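Probable TonB-dependent siderophore receptor PiuA (Acinetobacter baumannii, PDB 5FP1) probably takes part in the first step of iron uptake across the outer membrane by binding iron-chelating siderophores, perhaps including ferric enterobactin. Local coordinates at residues Asp99-Ser104 with Thr287-Tyr292; Thr329-Leu334 with Gly352-Lys357; Asn366-Lys371 with Val403-Ala408. All coordinates share one frame; numbering follows the deposited sequence.

Contact 1 (Asp99-Ser104 with Thr287-Tyr292); sequences DGIRNS and TNTAMY. With C8E ((hydroxyethyloxy)tri(ethyloxy)octane), chain J.
Ile101 and Asn103 of the plug lie against Met291 and Thr289 on the inner wall of the barrel, an apolar contact between the two domains that define a TonB-dependent receptor. The plug contributes the short edge strand 101-102 and, just after it, Asn103; the wall contributes strand 284-304. Ile101 carries most of its own side. With CG2 anti to its backbone N, the methyl is presented to the sulfur of Met291, CG2 to SD 3.4 Å, while the other branch runs back along the wall until Ile101 CD1 meets Thr289 CG2 at 3.8 Å. Ile101 and Met291 lie alongside with their ends pointing opposite ways, and CD1 of Ile101 also rests against Met291 CB.

Met291 is nearly fully extended (chi1 160°, chi2 165°, chi3 160°), which carries its terminal methyl past Ile101 to Asn103. There Met291 CE lies 3.6 Å from Asn103 OD1, the amide side chain crossing the thioether at about a right angle. Ile98, one strand further into the plug, and Ile271 on the neighbouring wall strand also touch this methionine. Tyr292, the next residue along the strand, points to the lipid side, where its CB is 3.4 Å from C11 of the detergent C8E and the detergent tail reaches the ring edge.

Across this interface the two segments rely on methyl groups and a thioether; polar ties come from beside it. Packing of this kind is nondirectional, so any directional hold between plug and wall here would have to come from such neighbouring bonds.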
loop_
_atom_site.group_PDB
_atom_site.type_symbol
_atom_site.label_atom_id
_atom_site.label_comp_id
_atom_site.label_asym_id
_atom_site.label_seq_id
_atom_site.Cartn_x
_atom_site.Cartn_y
_atom_site.Cartn_z
ATOM N N ASP A 99 -1.004 -12.777 -0.233
ATOM C CA ASP A 99 -1.506 -13.987 -0.908
ATOM C C ASP A 99 -3.013 -14.090 -0.832
ATOM O O ASP A 99 -3.579 -15.148 -0.511
ATOM C CB ASP A 99 -0.816 -15.242 -0.339
ATOM C CG ASP A 99 0.676 -15.172 -0.509
ATOM O OD1 ASP A 99 1.123 -15.138 -1.674
ATOM O OD2 ASP A 99 1.410 -15.047 0.503
ATOM N N GLY A 100 -3.689 -12.994 -1.139
ATOM C CA GLY A 100 -5.157 -13.035 -1.254
ATOM C C GLY A 100 -5.940 -12.963 0.026
ATOM O O GLY A 100 -7.169 -13.019 0.010
ATOM N N ILE A 101 -5.251 -12.795 1.147
ATOM C CA ILE A 101 -5.926 -12.638 2.435
ATOM C C ILE A 101 -5.634 -11.251 2.981
ATOM O O ILE A 101 -4.479 -10.813 2.968
ATOM C CB ILE A 101 -5.445 -13.725 3.410
ATOM C CG1 ILE A 101 -5.943 -15.081 2.879
ATOM C CG2 ILE A 101 -5.940 -13.447 4.831
ATOM C CD1 ILE A 101 -5.774 -16.248 3.828
ATOM N N ARG A 102 -6.684 -10.546 3.400
ATOM C CA ARG A 102 -6.540 -9.175 3.888
ATOM C C ARG A 102 -5.651 -9.141 5.135
ATOM O O ARG A 102 -5.831 -9.933 6.050
ATOM C CB ARG A 102 -7.899 -8.564 4.231
ATOM C CG ARG A 102 -7.844 -7.045 4.311
ATOM C CD ARG A 102 -9.058 -6.442 4.993
ATOM N NE ARG A 102 -10.289 -6.894 4.331
ATOM C CZ ARG A 102 -11.012 -6.204 3.450
ATOM N NH1 ARG A 102 -10.674 -4.965 3.089
ATOM N NH2 ARG A 102 -12.128 -6.755 2.945
ATOM N N ASN A 103 -4.698 -8.222 5.153
ATOM C CA ASN A 103 -3.832 -8.042 6.302
ATOM C C ASN A 103 -3.539 -6.560 6.386
ATOM O O ASN A 103 -2.413 -6.114 6.097
ATOM C CB ASN A 103 -2.545 -8.849 6.099
ATOM C CG ASN A 103 -1.712 -8.945 7.361
ATOM O OD1 ASN A 103 -2.207 -9.323 8.415
ATOM N ND2 ASN A 103 -0.446 -8.601 7.256
ATOM N N SER A 104 -4.570 -5.794 6.719
ATOM C CA SER A 104 -4.524 -4.334 6.602
ATOM C C SER A 104 -4.418 -3.600 7.924
ATOM O O SER A 104 -4.997 -2.539 8.080
ATOM C CB SER A 104 -5.757 -3.813 5.842
ATOM O OG SER A 104 -5.596 -4.073 4.463
ATOM N N THR A 287 -9.597 -25.940 -1.997
ATOM C CA THR A 287 -8.479 -25.361 -1.219
ATOM C C THR A 287 -9.044 -24.727 0.041
ATOM O O THR A 287 -10.068 -24.051 -0.022
ATOM C CB THR A 287 -7.719 -24.302 -2.036
ATOM O OG1 THR A 287 -7.227 -24.883 -3.248
ATOM C CG2 THR A 287 -6.535 -23.748 -1.257
ATOM N N ASN A 288 -8.406 -24.976 1.187
ATOM C CA ASN A 288 -8.691 -24.266 2.415
ATOM C C ASN A 288 -7.427 -23.574 2.883
ATOM O O ASN A 288 -6.364 -24.186 2.979
ATOM C CB ASN A 288 -9.209 -25.166 3.550
ATOM C CG ASN A 288 -9.671 -24.363 4.762
ATOM O OD1 ASN A 288 -8.936 -24.191 5.756
ATOM N ND2 ASN A 288 -10.835 -23.798 4.665
ATOM N N THR A 289 -7.548 -22.287 3.164
ATOM C CA THR A 289 -6.424 -21.522 3.671
ATOM C C THR A 289 -6.835 -20.917 5.016
ATOM O O THR A 289 -7.849 -20.233 5.133
ATOM C CB THR A 289 -5.992 -20.435 2.683
ATOM O OG1 THR A 289 -5.831 -20.982 1.369
ATOM C CG2 THR A 289 -4.668 -19.767 3.124
ATOM N N ALA A 290 -6.058 -21.216 6.044
ATOM C CA ALA A 290 -6.268 -20.639 7.367
ATOM C C ALA A 290 -5.057 -19.745 7.662
ATOM O O ALA A 290 -3.916 -20.185 7.468
ATOM C CB ALA A 290 -6.404 -21.758 8.406
ATOM N N MET A 291 -5.298 -18.497 8.079
ATOM C CA MET A 291 -4.213 -17.515 8.349
ATOM C C MET A 291 -4.437 -16.860 9.698
ATOM O O MET A 291 -5.535 -16.445 10.025
ATOM C CB MET A 291 -4.075 -16.432 7.267
ATOM C CG MET A 291 -3.314 -15.133 7.730
ATOM S SD MET A 291 -2.887 -14.209 6.237
ATOM C CE MET A 291 -2.641 -12.605 6.943
ATOM N N TYR A 292 -3.372 -16.803 10.477
ATOM C CA TYR A 292 -3.387 -16.236 11.799
ATOM C C TYR A 292 -2.377 -15.083 11.754
ATOM O O TYR A 292 -1.233 -15.283 11.358
ATOM C CB TYR A 292 -2.930 -17.292 12.822
ATOM C CG TYR A 292 -3.778 -18.576 12.860
ATOM C CD1 TYR A 292 -3.572 -19.618 11.938
ATOM C CD2 TYR A 292 -4.772 -18.748 13.826
ATOM C CE1 TYR A 292 -4.340 -20.767 11.972
ATOM C CE2 TYR A 292 -5.546 -19.897 13.865
ATOM C CZ TYR A 292 -5.316 -20.897 12.938
ATOM O OH TYR A 292 -6.080 -22.028 12.984
HETATM C C1 C8E J . -9.692 -12.782 17.732
HETATM C C2 C8E J . -9.081 -13.296 16.448
HETATM C C3 C8E J . -7.832 -14.133 16.721
HETATM C C4 C8E J . -8.174 -15.612 16.874
HETATM C C5 C8E J . -6.955 -16.457 17.231
HETATM C C6 C8E J . -5.854 -16.282 16.199
HETATM C C7 C8E J . -4.928 -15.114 16.541
HETATM C C8 C8E J . -3.578 -15.268 15.855
HETATM O O9 C8E J . -2.554 -14.979 16.807
HETATM C C10 C8E J . -1.245 -14.822 16.237
HETATM C C11 C8E J . -0.924 -15.869 15.170
HETATM O O12 C8E J . 0.475 -15.856 14.843
#

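Contact 2 (Thr329-Leu334 with Gly352-Lys357); sequences TFTDQL and GAEYSK
Gln333 and Glu354 make the one side-chain hydrogen bond between the paired strands 329-334 and 352-357, from Gln333 NE2 to Glu354 OE1 at 2.9 Å. The two side chains run side by side in the same direction, yet their flat ends are turned 55° apart, and the amide nitrogen meets the oxygen from above the carboxylate plane. Glu354 is extended, with CG anti to its backbone N (chi1 -179°), and its other oxygen, OE2, lies 3.5 Å from Thr331 CG2. Gln333 NE2 also donates to Gly100 O of the plug, so one amide group serves both its neighbouring strand and the domain inside the barrel.

Backbone bonding is regular. Phe330 with Lys357, Asp332 with Tyr355 and Leu334 with Ala353 are hydrogen-bonded antiparallel pairs, each closed by two N-H to O bonds; Asp332 N to Tyr355 O measures 2.9 Å. Between them, Thr331 with Ser356 and Gln333 with Glu354 form the non-hydrogen-bonded pairs, where CA-H...O contacts such as Thr331 CA to Tyr355 O at 3.3 Å fill in. This is the long hairpin of strands 315-341 and 346-368, part of the transmembrane beta-barrel of the receptor, its short segments 4.7 Å apart at the axes and 175° from parallel.

The aromatic contact lies on the face that carries Phe330, Asp332, Tyr355 and Lys357. The two rings meet edge to edge, Phe330 CD2 to Tyr355 CD2 at 4.2 Å, their side chains crossing at about a right angle. Phe330 also packs against Tyr292 and a bound detergent, while Tyr355 OH is hydrogen-bonded to Glu417 on the next strand, and Asp332 OD1 probably accepts from Asn288 ND2 on the preceding one.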
loop_
_atom_site.group_PDB
_atom_site.type_symbol
_atom_site.label_atom_id
_atom_site.label_comp_id
_atom_site.label_asym_id
_atom_site.label_seq_id
_atom_site.Cartn_x
_atom_site.Cartn_y
_atom_site.Cartn_z
ATOM N N THR A 329 -5.680 -11.389 14.098
ATOM C CA THR A 329 -6.693 -11.690 13.082
ATOM C C THR A 329 -6.644 -13.168 12.713
ATOM O O THR A 329 -5.571 -13.737 12.566
ATOM C CB THR A 329 -6.447 -10.875 11.783
ATOM O OG1 THR A 329 -6.294 -9.478 12.103
ATOM C CG2 THR A 329 -7.593 -11.071 10.821
ATOM N N PHE A 330 -7.807 -13.779 12.567
ATOM C CA PHE A 330 -7.914 -15.119 11.990
ATOM C C PHE A 330 -8.782 -15.041 10.754
ATOM O O PHE A 330 -9.870 -14.452 10.791
ATOM C CB PHE A 330 -8.579 -16.103 12.964
ATOM C CG PHE A 330 -8.897 -17.449 12.327
ATOM C CD1 PHE A 330 -7.885 -18.318 11.973
ATOM C CD2 PHE A 330 -10.199 -17.803 12.049
ATOM C CE1 PHE A 330 -8.165 -19.538 11.363
ATOM C CE2 PHE A 330 -10.487 -19.013 11.438
ATOM C CZ PHE A 330 -9.466 -19.865 11.074
ATOM N N THR A 331 -8.308 -15.650 9.672
ATOM C CA THR A 331 -9.081 -15.724 8.435
ATOM C C THR A 331 -9.073 -17.163 7.928
ATOM O O THR A 331 -8.037 -17.830 7.962
ATOM C CB THR A 331 -8.467 -14.790 7.364
ATOM O OG1 THR A 331 -8.369 -13.459 7.890
ATOM C CG2 THR A 331 -9.328 -14.763 6.094
ATOM N N ASP A 332 -10.217 -17.628 7.445
ATOM C CA ASP A 332 -10.269 -18.899 6.723
ATOM C C ASP A 332 -10.989 -18.672 5.393
ATOM O O ASP A 332 -12.085 -18.111 5.376
ATOM C CB ASP A 332 -10.989 -19.956 7.533
ATOM C CG ASP A 332 -10.802 -21.345 6.950
ATOM O OD1 ASP A 332 -11.360 -21.618 5.853
ATOM O OD2 ASP A 332 -10.025 -22.122 7.541
ATOM N N GLN A 333 -10.361 -19.097 4.305
ATOM C CA GLN A 333 -10.976 -19.065 2.962
ATOM C C GLN A 333 -11.069 -20.491 2.423
ATOM O O GLN A 333 -10.069 -21.212 2.380
ATOM C CB GLN A 333 -10.109 -18.297 1.971
ATOM C CG GLN A 333 -9.912 -16.848 2.285
ATOM C CD GLN A 333 -9.016 -16.161 1.264
ATOM O OE1 GLN A 333 -8.161 -16.796 0.654
ATOM N NE2 GLN A 333 -9.193 -14.853 1.106
ATOM N N LEU A 334 -12.247 -20.852 1.940
ATOM C CA LEU A 334 -12.484 -22.162 1.316
ATOM C C LEU A 334 -12.920 -21.882 -0.116
ATOM O O LEU A 334 -13.866 -21.123 -0.324
ATOM C CB LEU A 334 -13.600 -22.879 2.084
ATOM C CG LEU A 334 -14.040 -24.272 1.628
ATOM C CD1 LEU A 334 -12.885 -25.238 1.810
ATOM C CD2 LEU A 334 -15.235 -24.695 2.456
ATOM N N GLY A 352 -16.581 -19.854 -3.530
ATOM C CA GLY A 352 -16.038 -19.959 -2.182
ATOM C C GLY A 352 -16.699 -19.189 -1.092
ATOM O O GLY A 352 -17.741 -18.549 -1.279
ATOM N N ALA A 353 -16.094 -19.298 0.089
ATOM C CA ALA A 353 -16.639 -18.709 1.276
ATOM C C ALA A 353 -15.465 -18.249 2.138
ATOM O O ALA A 353 -14.376 -18.800 2.037
ATOM C CB ALA A 353 -17.457 -19.726 2.025
ATOM N N GLU A 354 -15.701 -17.257 2.974
ATOM C CA GLU A 354 -14.642 -16.738 3.821
ATOM C C GLU A 354 -15.195 -16.320 5.165
ATOM O O GLU A 354 -16.344 -15.857 5.265
ATOM C CB GLU A 354 -13.943 -15.574 3.113
ATOM C CG GLU A 354 -12.802 -15.005 3.945
ATOM C CD GLU A 354 -11.976 -13.940 3.224
ATOM O OE1 GLU A 354 -11.776 -14.037 1.992
ATOM O OE2 GLU A 354 -11.501 -13.027 3.911
ATOM N N TYR A 355 -14.387 -16.500 6.207
ATOM C CA TYR A 355 -14.700 -16.006 7.528
ATOM C C TYR A 355 -13.465 -15.280 8.062
ATOM O O TYR A 355 -12.369 -15.758 7.911
ATOM C CB TYR A 355 -15.030 -17.157 8.463
ATOM C CG TYR A 355 -15.144 -16.713 9.898
ATOM C CD1 TYR A 355 -16.279 -16.082 10.356
ATOM C CD2 TYR A 355 -14.081 -16.864 10.782
ATOM C CE1 TYR A 355 -16.382 -15.638 11.656
ATOM C CE2 TYR A 355 -14.178 -16.419 12.090
ATOM C CZ TYR A 355 -15.329 -15.818 12.518
ATOM O OH TYR A 355 -15.437 -15.367 13.814
ATOM N N SER A 356 -13.644 -14.150 8.720
ATOM C CA SER A 356 -12.522 -13.566 9.469
ATOM C C SER A 356 -12.968 -12.863 10.704
ATOM O O SER A 356 -14.082 -12.344 10.783
ATOM C CB SER A 356 -11.707 -12.577 8.627
ATOM O OG SER A 356 -12.516 -11.524 8.210
ATOM N N LYS A 357 -12.076 -12.819 11.678
ATOM C CA LYS A 357 -12.349 -12.080 12.881
ATOM C C LYS A 357 -11.070 -11.424 13.363
ATOM O O LYS A 357 -10.021 -12.064 13.457
ATOM C CB LYS A 357 -12.936 -12.973 13.972
ATOM C CG LYS A 357 -13.374 -12.172 15.182
ATOM C CD LYS A 357 -13.903 -13.074 16.297
ATOM C CE LYS A 357 -14.526 -12.247 17.399
ATOM N NZ LYS A 357 -15.316 -13.129 18.306
#

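Contact 3 (Asn366-Lys371 with Val403-Ala408); sequences NIIDAK and VDRLQA
Arg405 and Ile368 pair in the barrel wall, where strand 346-368 ends beside the start of its antiparallel neighbour, strand 405-428. Their backbones form a hydrogen-bonded pair, Ile368 N to Arg405 O at 2.9 Å, and the two side chains then run beside each other. At the root, Arg405 CB lies near Ile368 O. CG stands anti to the backbone N (chi1 -176°), and a bend at chi3 (55°) folds the end of the chain back over the isoleucine, so that Ile368 CB comes under one face of the guanidinium. CZ is 3.7 Å from Ile368 CD1, and NH2 approaches that same methyl and also CG2. NH1 instead donates to Gln407 OE1 at 2.9 Å; the oxygen lies in the guanidinium plane, which would limit rotation of the group.

On the face of Ile367 and Leu406, the contact is apolar, Ile367 CG1 to Leu406 CD2, with Leu320 of strand 315-341 against both. Beyond the strands, Asp404 OD2 is hydrogen-bonded to Trp390 NE1, whereas Asp404 OD1 faces a water across an unusually short separation; that water accepts the N-H of Ala370, 2.9 Å from Ala370 N.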
loop_
_atom_site.group_PDB
_atom_site.type_symbol
_atom_site.label_atom_id
_atom_site.label_comp_id
_atom_site.label_asym_id
_atom_site.label_seq_id
_atom_site.Cartn_x
_atom_site.Cartn_y
_atom_site.Cartn_z
ATOM N N ASN A 366 0.372 9.726 26.756
ATOM C CA ASN A 366 0.328 11.031 27.419
ATOM C C ASN A 366 1.759 11.525 27.607
ATOM O O ASN A 366 2.687 10.725 27.811
ATOM C CB ASN A 366 -0.350 10.947 28.781
ATOM C CG ASN A 366 -1.857 10.802 28.682
ATOM O OD1 ASN A 366 -2.487 11.275 27.744
ATOM N ND2 ASN A 366 -2.437 10.169 29.682
ATOM N N ILE A 367 1.916 12.841 27.542
ATOM C CA ILE A 367 3.169 13.514 27.843
ATOM C C ILE A 367 2.981 14.253 29.175
ATOM O O ILE A 367 1.994 14.954 29.344
ATOM C CB ILE A 367 3.501 14.551 26.763
ATOM C CG1 ILE A 367 3.099 14.017 25.376
ATOM C CG2 ILE A 367 4.971 14.870 26.809
ATOM C CD1 ILE A 367 2.706 15.120 24.395
ATOM N N ILE A 368 3.921 14.074 30.099
ATOM C CA ILE A 368 3.790 14.616 31.456
ATOM C C ILE A 368 5.048 15.412 31.764
ATOM O O ILE A 368 6.153 14.897 31.625
ATOM C CB ILE A 368 3.601 13.499 32.490
ATOM C CG1 ILE A 368 2.426 12.591 32.075
ATOM C CG2 ILE A 368 3.365 14.088 33.885
ATOM C CD1 ILE A 368 2.184 11.420 32.982
ATOM N N ASP A 369 4.892 16.684 32.091
ATOM C CA ASP A 369 6.073 17.484 32.397
ATOM C C ASP A 369 6.403 17.437 33.903
ATOM O O ASP A 369 5.728 16.755 34.675
ATOM C CB ASP A 369 5.908 18.931 31.912
ATOM C CG ASP A 369 4.935 19.735 32.761
ATOM O OD1 ASP A 369 4.489 19.235 33.818
ATOM O OD2 ASP A 369 4.607 20.863 32.344
ATOM N N ALA A 370 7.436 18.175 34.304
ATOM C CA ALA A 370 7.989 18.040 35.656
ATOM C C ALA A 370 7.000 18.561 36.709
ATOM O O ALA A 370 7.058 18.152 37.859
ATOM C CB ALA A 370 9.337 18.748 35.760
ATOM N N LYS A 371 6.073 19.428 36.317
ATOM C CA LYS A 371 5.051 19.905 37.242
ATOM C C LYS A 371 3.772 19.076 37.218
ATOM O O LYS A 371 2.813 19.388 37.917
ATOM C CB LYS A 371 4.714 21.356 36.939
ATOM C CG LYS A 371 5.912 22.265 37.090
ATOM C CD LYS A 371 5.503 23.715 37.260
ATOM C CE LYS A 371 6.713 24.556 37.638
ATOM N NZ LYS A 371 6.339 25.945 38.017
ATOM N N VAL A 403 13.087 15.745 27.909
ATOM C CA VAL A 403 13.184 15.666 29.365
ATOM C C VAL A 403 11.864 15.496 30.072
ATOM O O VAL A 403 11.837 15.391 31.284
ATOM C CB VAL A 403 13.918 16.872 29.985
ATOM C CG1 VAL A 403 15.318 17.009 29.376
ATOM C CG2 VAL A 403 13.109 18.138 29.817
ATOM N N ASP A 404 10.768 15.432 29.324
ATOM C CA ASP A 404 9.484 15.088 29.913
ATOM C C ASP A 404 9.338 13.555 29.943
ATOM O O ASP A 404 10.283 12.864 29.687
ATOM C CB ASP A 404 8.365 15.762 29.134
ATOM C CG ASP A 404 8.552 17.273 29.045
ATOM O OD1 ASP A 404 8.477 17.942 30.088
ATOM O OD2 ASP A 404 8.759 17.795 27.933
ATOM N N ARG A 405 8.153 13.051 30.246
ATOM C CA ARG A 405 7.919 11.613 30.365
ATOM C C ARG A 405 6.727 11.231 29.501
ATOM O O ARG A 405 5.738 11.965 29.416
ATOM C CB ARG A 405 7.588 11.286 31.838
ATOM C CG ARG A 405 7.407 9.823 32.179
ATOM C CD ARG A 405 7.469 9.610 33.696
ATOM N NE ARG A 405 6.512 10.443 34.427
ATOM C CZ ARG A 405 5.241 10.106 34.640
ATOM N NH1 ARG A 405 4.756 8.956 34.171
ATOM N NH2 ARG A 405 4.440 10.924 35.311
ATOM N N LEU A 406 6.811 10.062 28.891
ATOM C CA LEU A 406 5.698 9.482 28.143
ATOM C C LEU A 406 5.032 8.428 28.983
ATOM O O LEU A 406 5.715 7.624 29.633
ATOM C CB LEU A 406 6.212 8.846 26.851
ATOM C CG LEU A 406 6.777 9.852 25.849
ATOM C CD1 LEU A 406 7.332 9.161 24.642
ATOM C CD2 LEU A 406 5.769 10.896 25.418
ATOM N N GLN A 407 3.705 8.398 28.976
ATOM C CA GLN A 407 3.011 7.343 29.676
ATOM C C GLN A 407 1.914 6.746 28.821
ATOM O O GLN A 407 1.068 7.459 28.301
ATOM C CB GLN A 407 2.391 7.898 30.955
ATOM C CG GLN A 407 1.619 6.889 31.772
ATOM C CD GLN A 407 1.459 7.335 33.212
ATOM O OE1 GLN A 407 2.397 7.266 34.003
ATOM N NE2 GLN A 407 0.276 7.815 33.550
ATOM N N ALA A 408 1.903 5.432 28.725
ATOM C CA ALA A 408 0.926 4.751 27.875
ATOM C C ALA A 408 -0.468 4.955 28.452
ATOM O O ALA A 408 -0.643 4.983 29.671
ATOM C CB ALA A 408 1.262 3.269 27.777
HETATM O O HOH W 1 -0.782 9.337 31.984
HETATM O O HOH W 2 9.480 18.695 32.303
#

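Contacts 1 and 2 adjoin, their centres 7 Å apart, because strands 284-304 and 315-341 are neighbours in the barrel wall; Met291 N to Thr331 O, at 2.8 Å, is probably one of the hydrogen bonds joining them. Contact 3 shares strand 346-368 with contact 2, yet its centre is about 42 Å from that of contact 2, near the strand's other end. Contact 1 is partly buried between plug and wall and relies on apolar packing, whereas contacts 2 and 3 are surface contacts within the wall, built on antiparallel backbone bonding. Contact 2 adds aromatic groups beside detergent; contact 3, at the loops, adds charged groups and water.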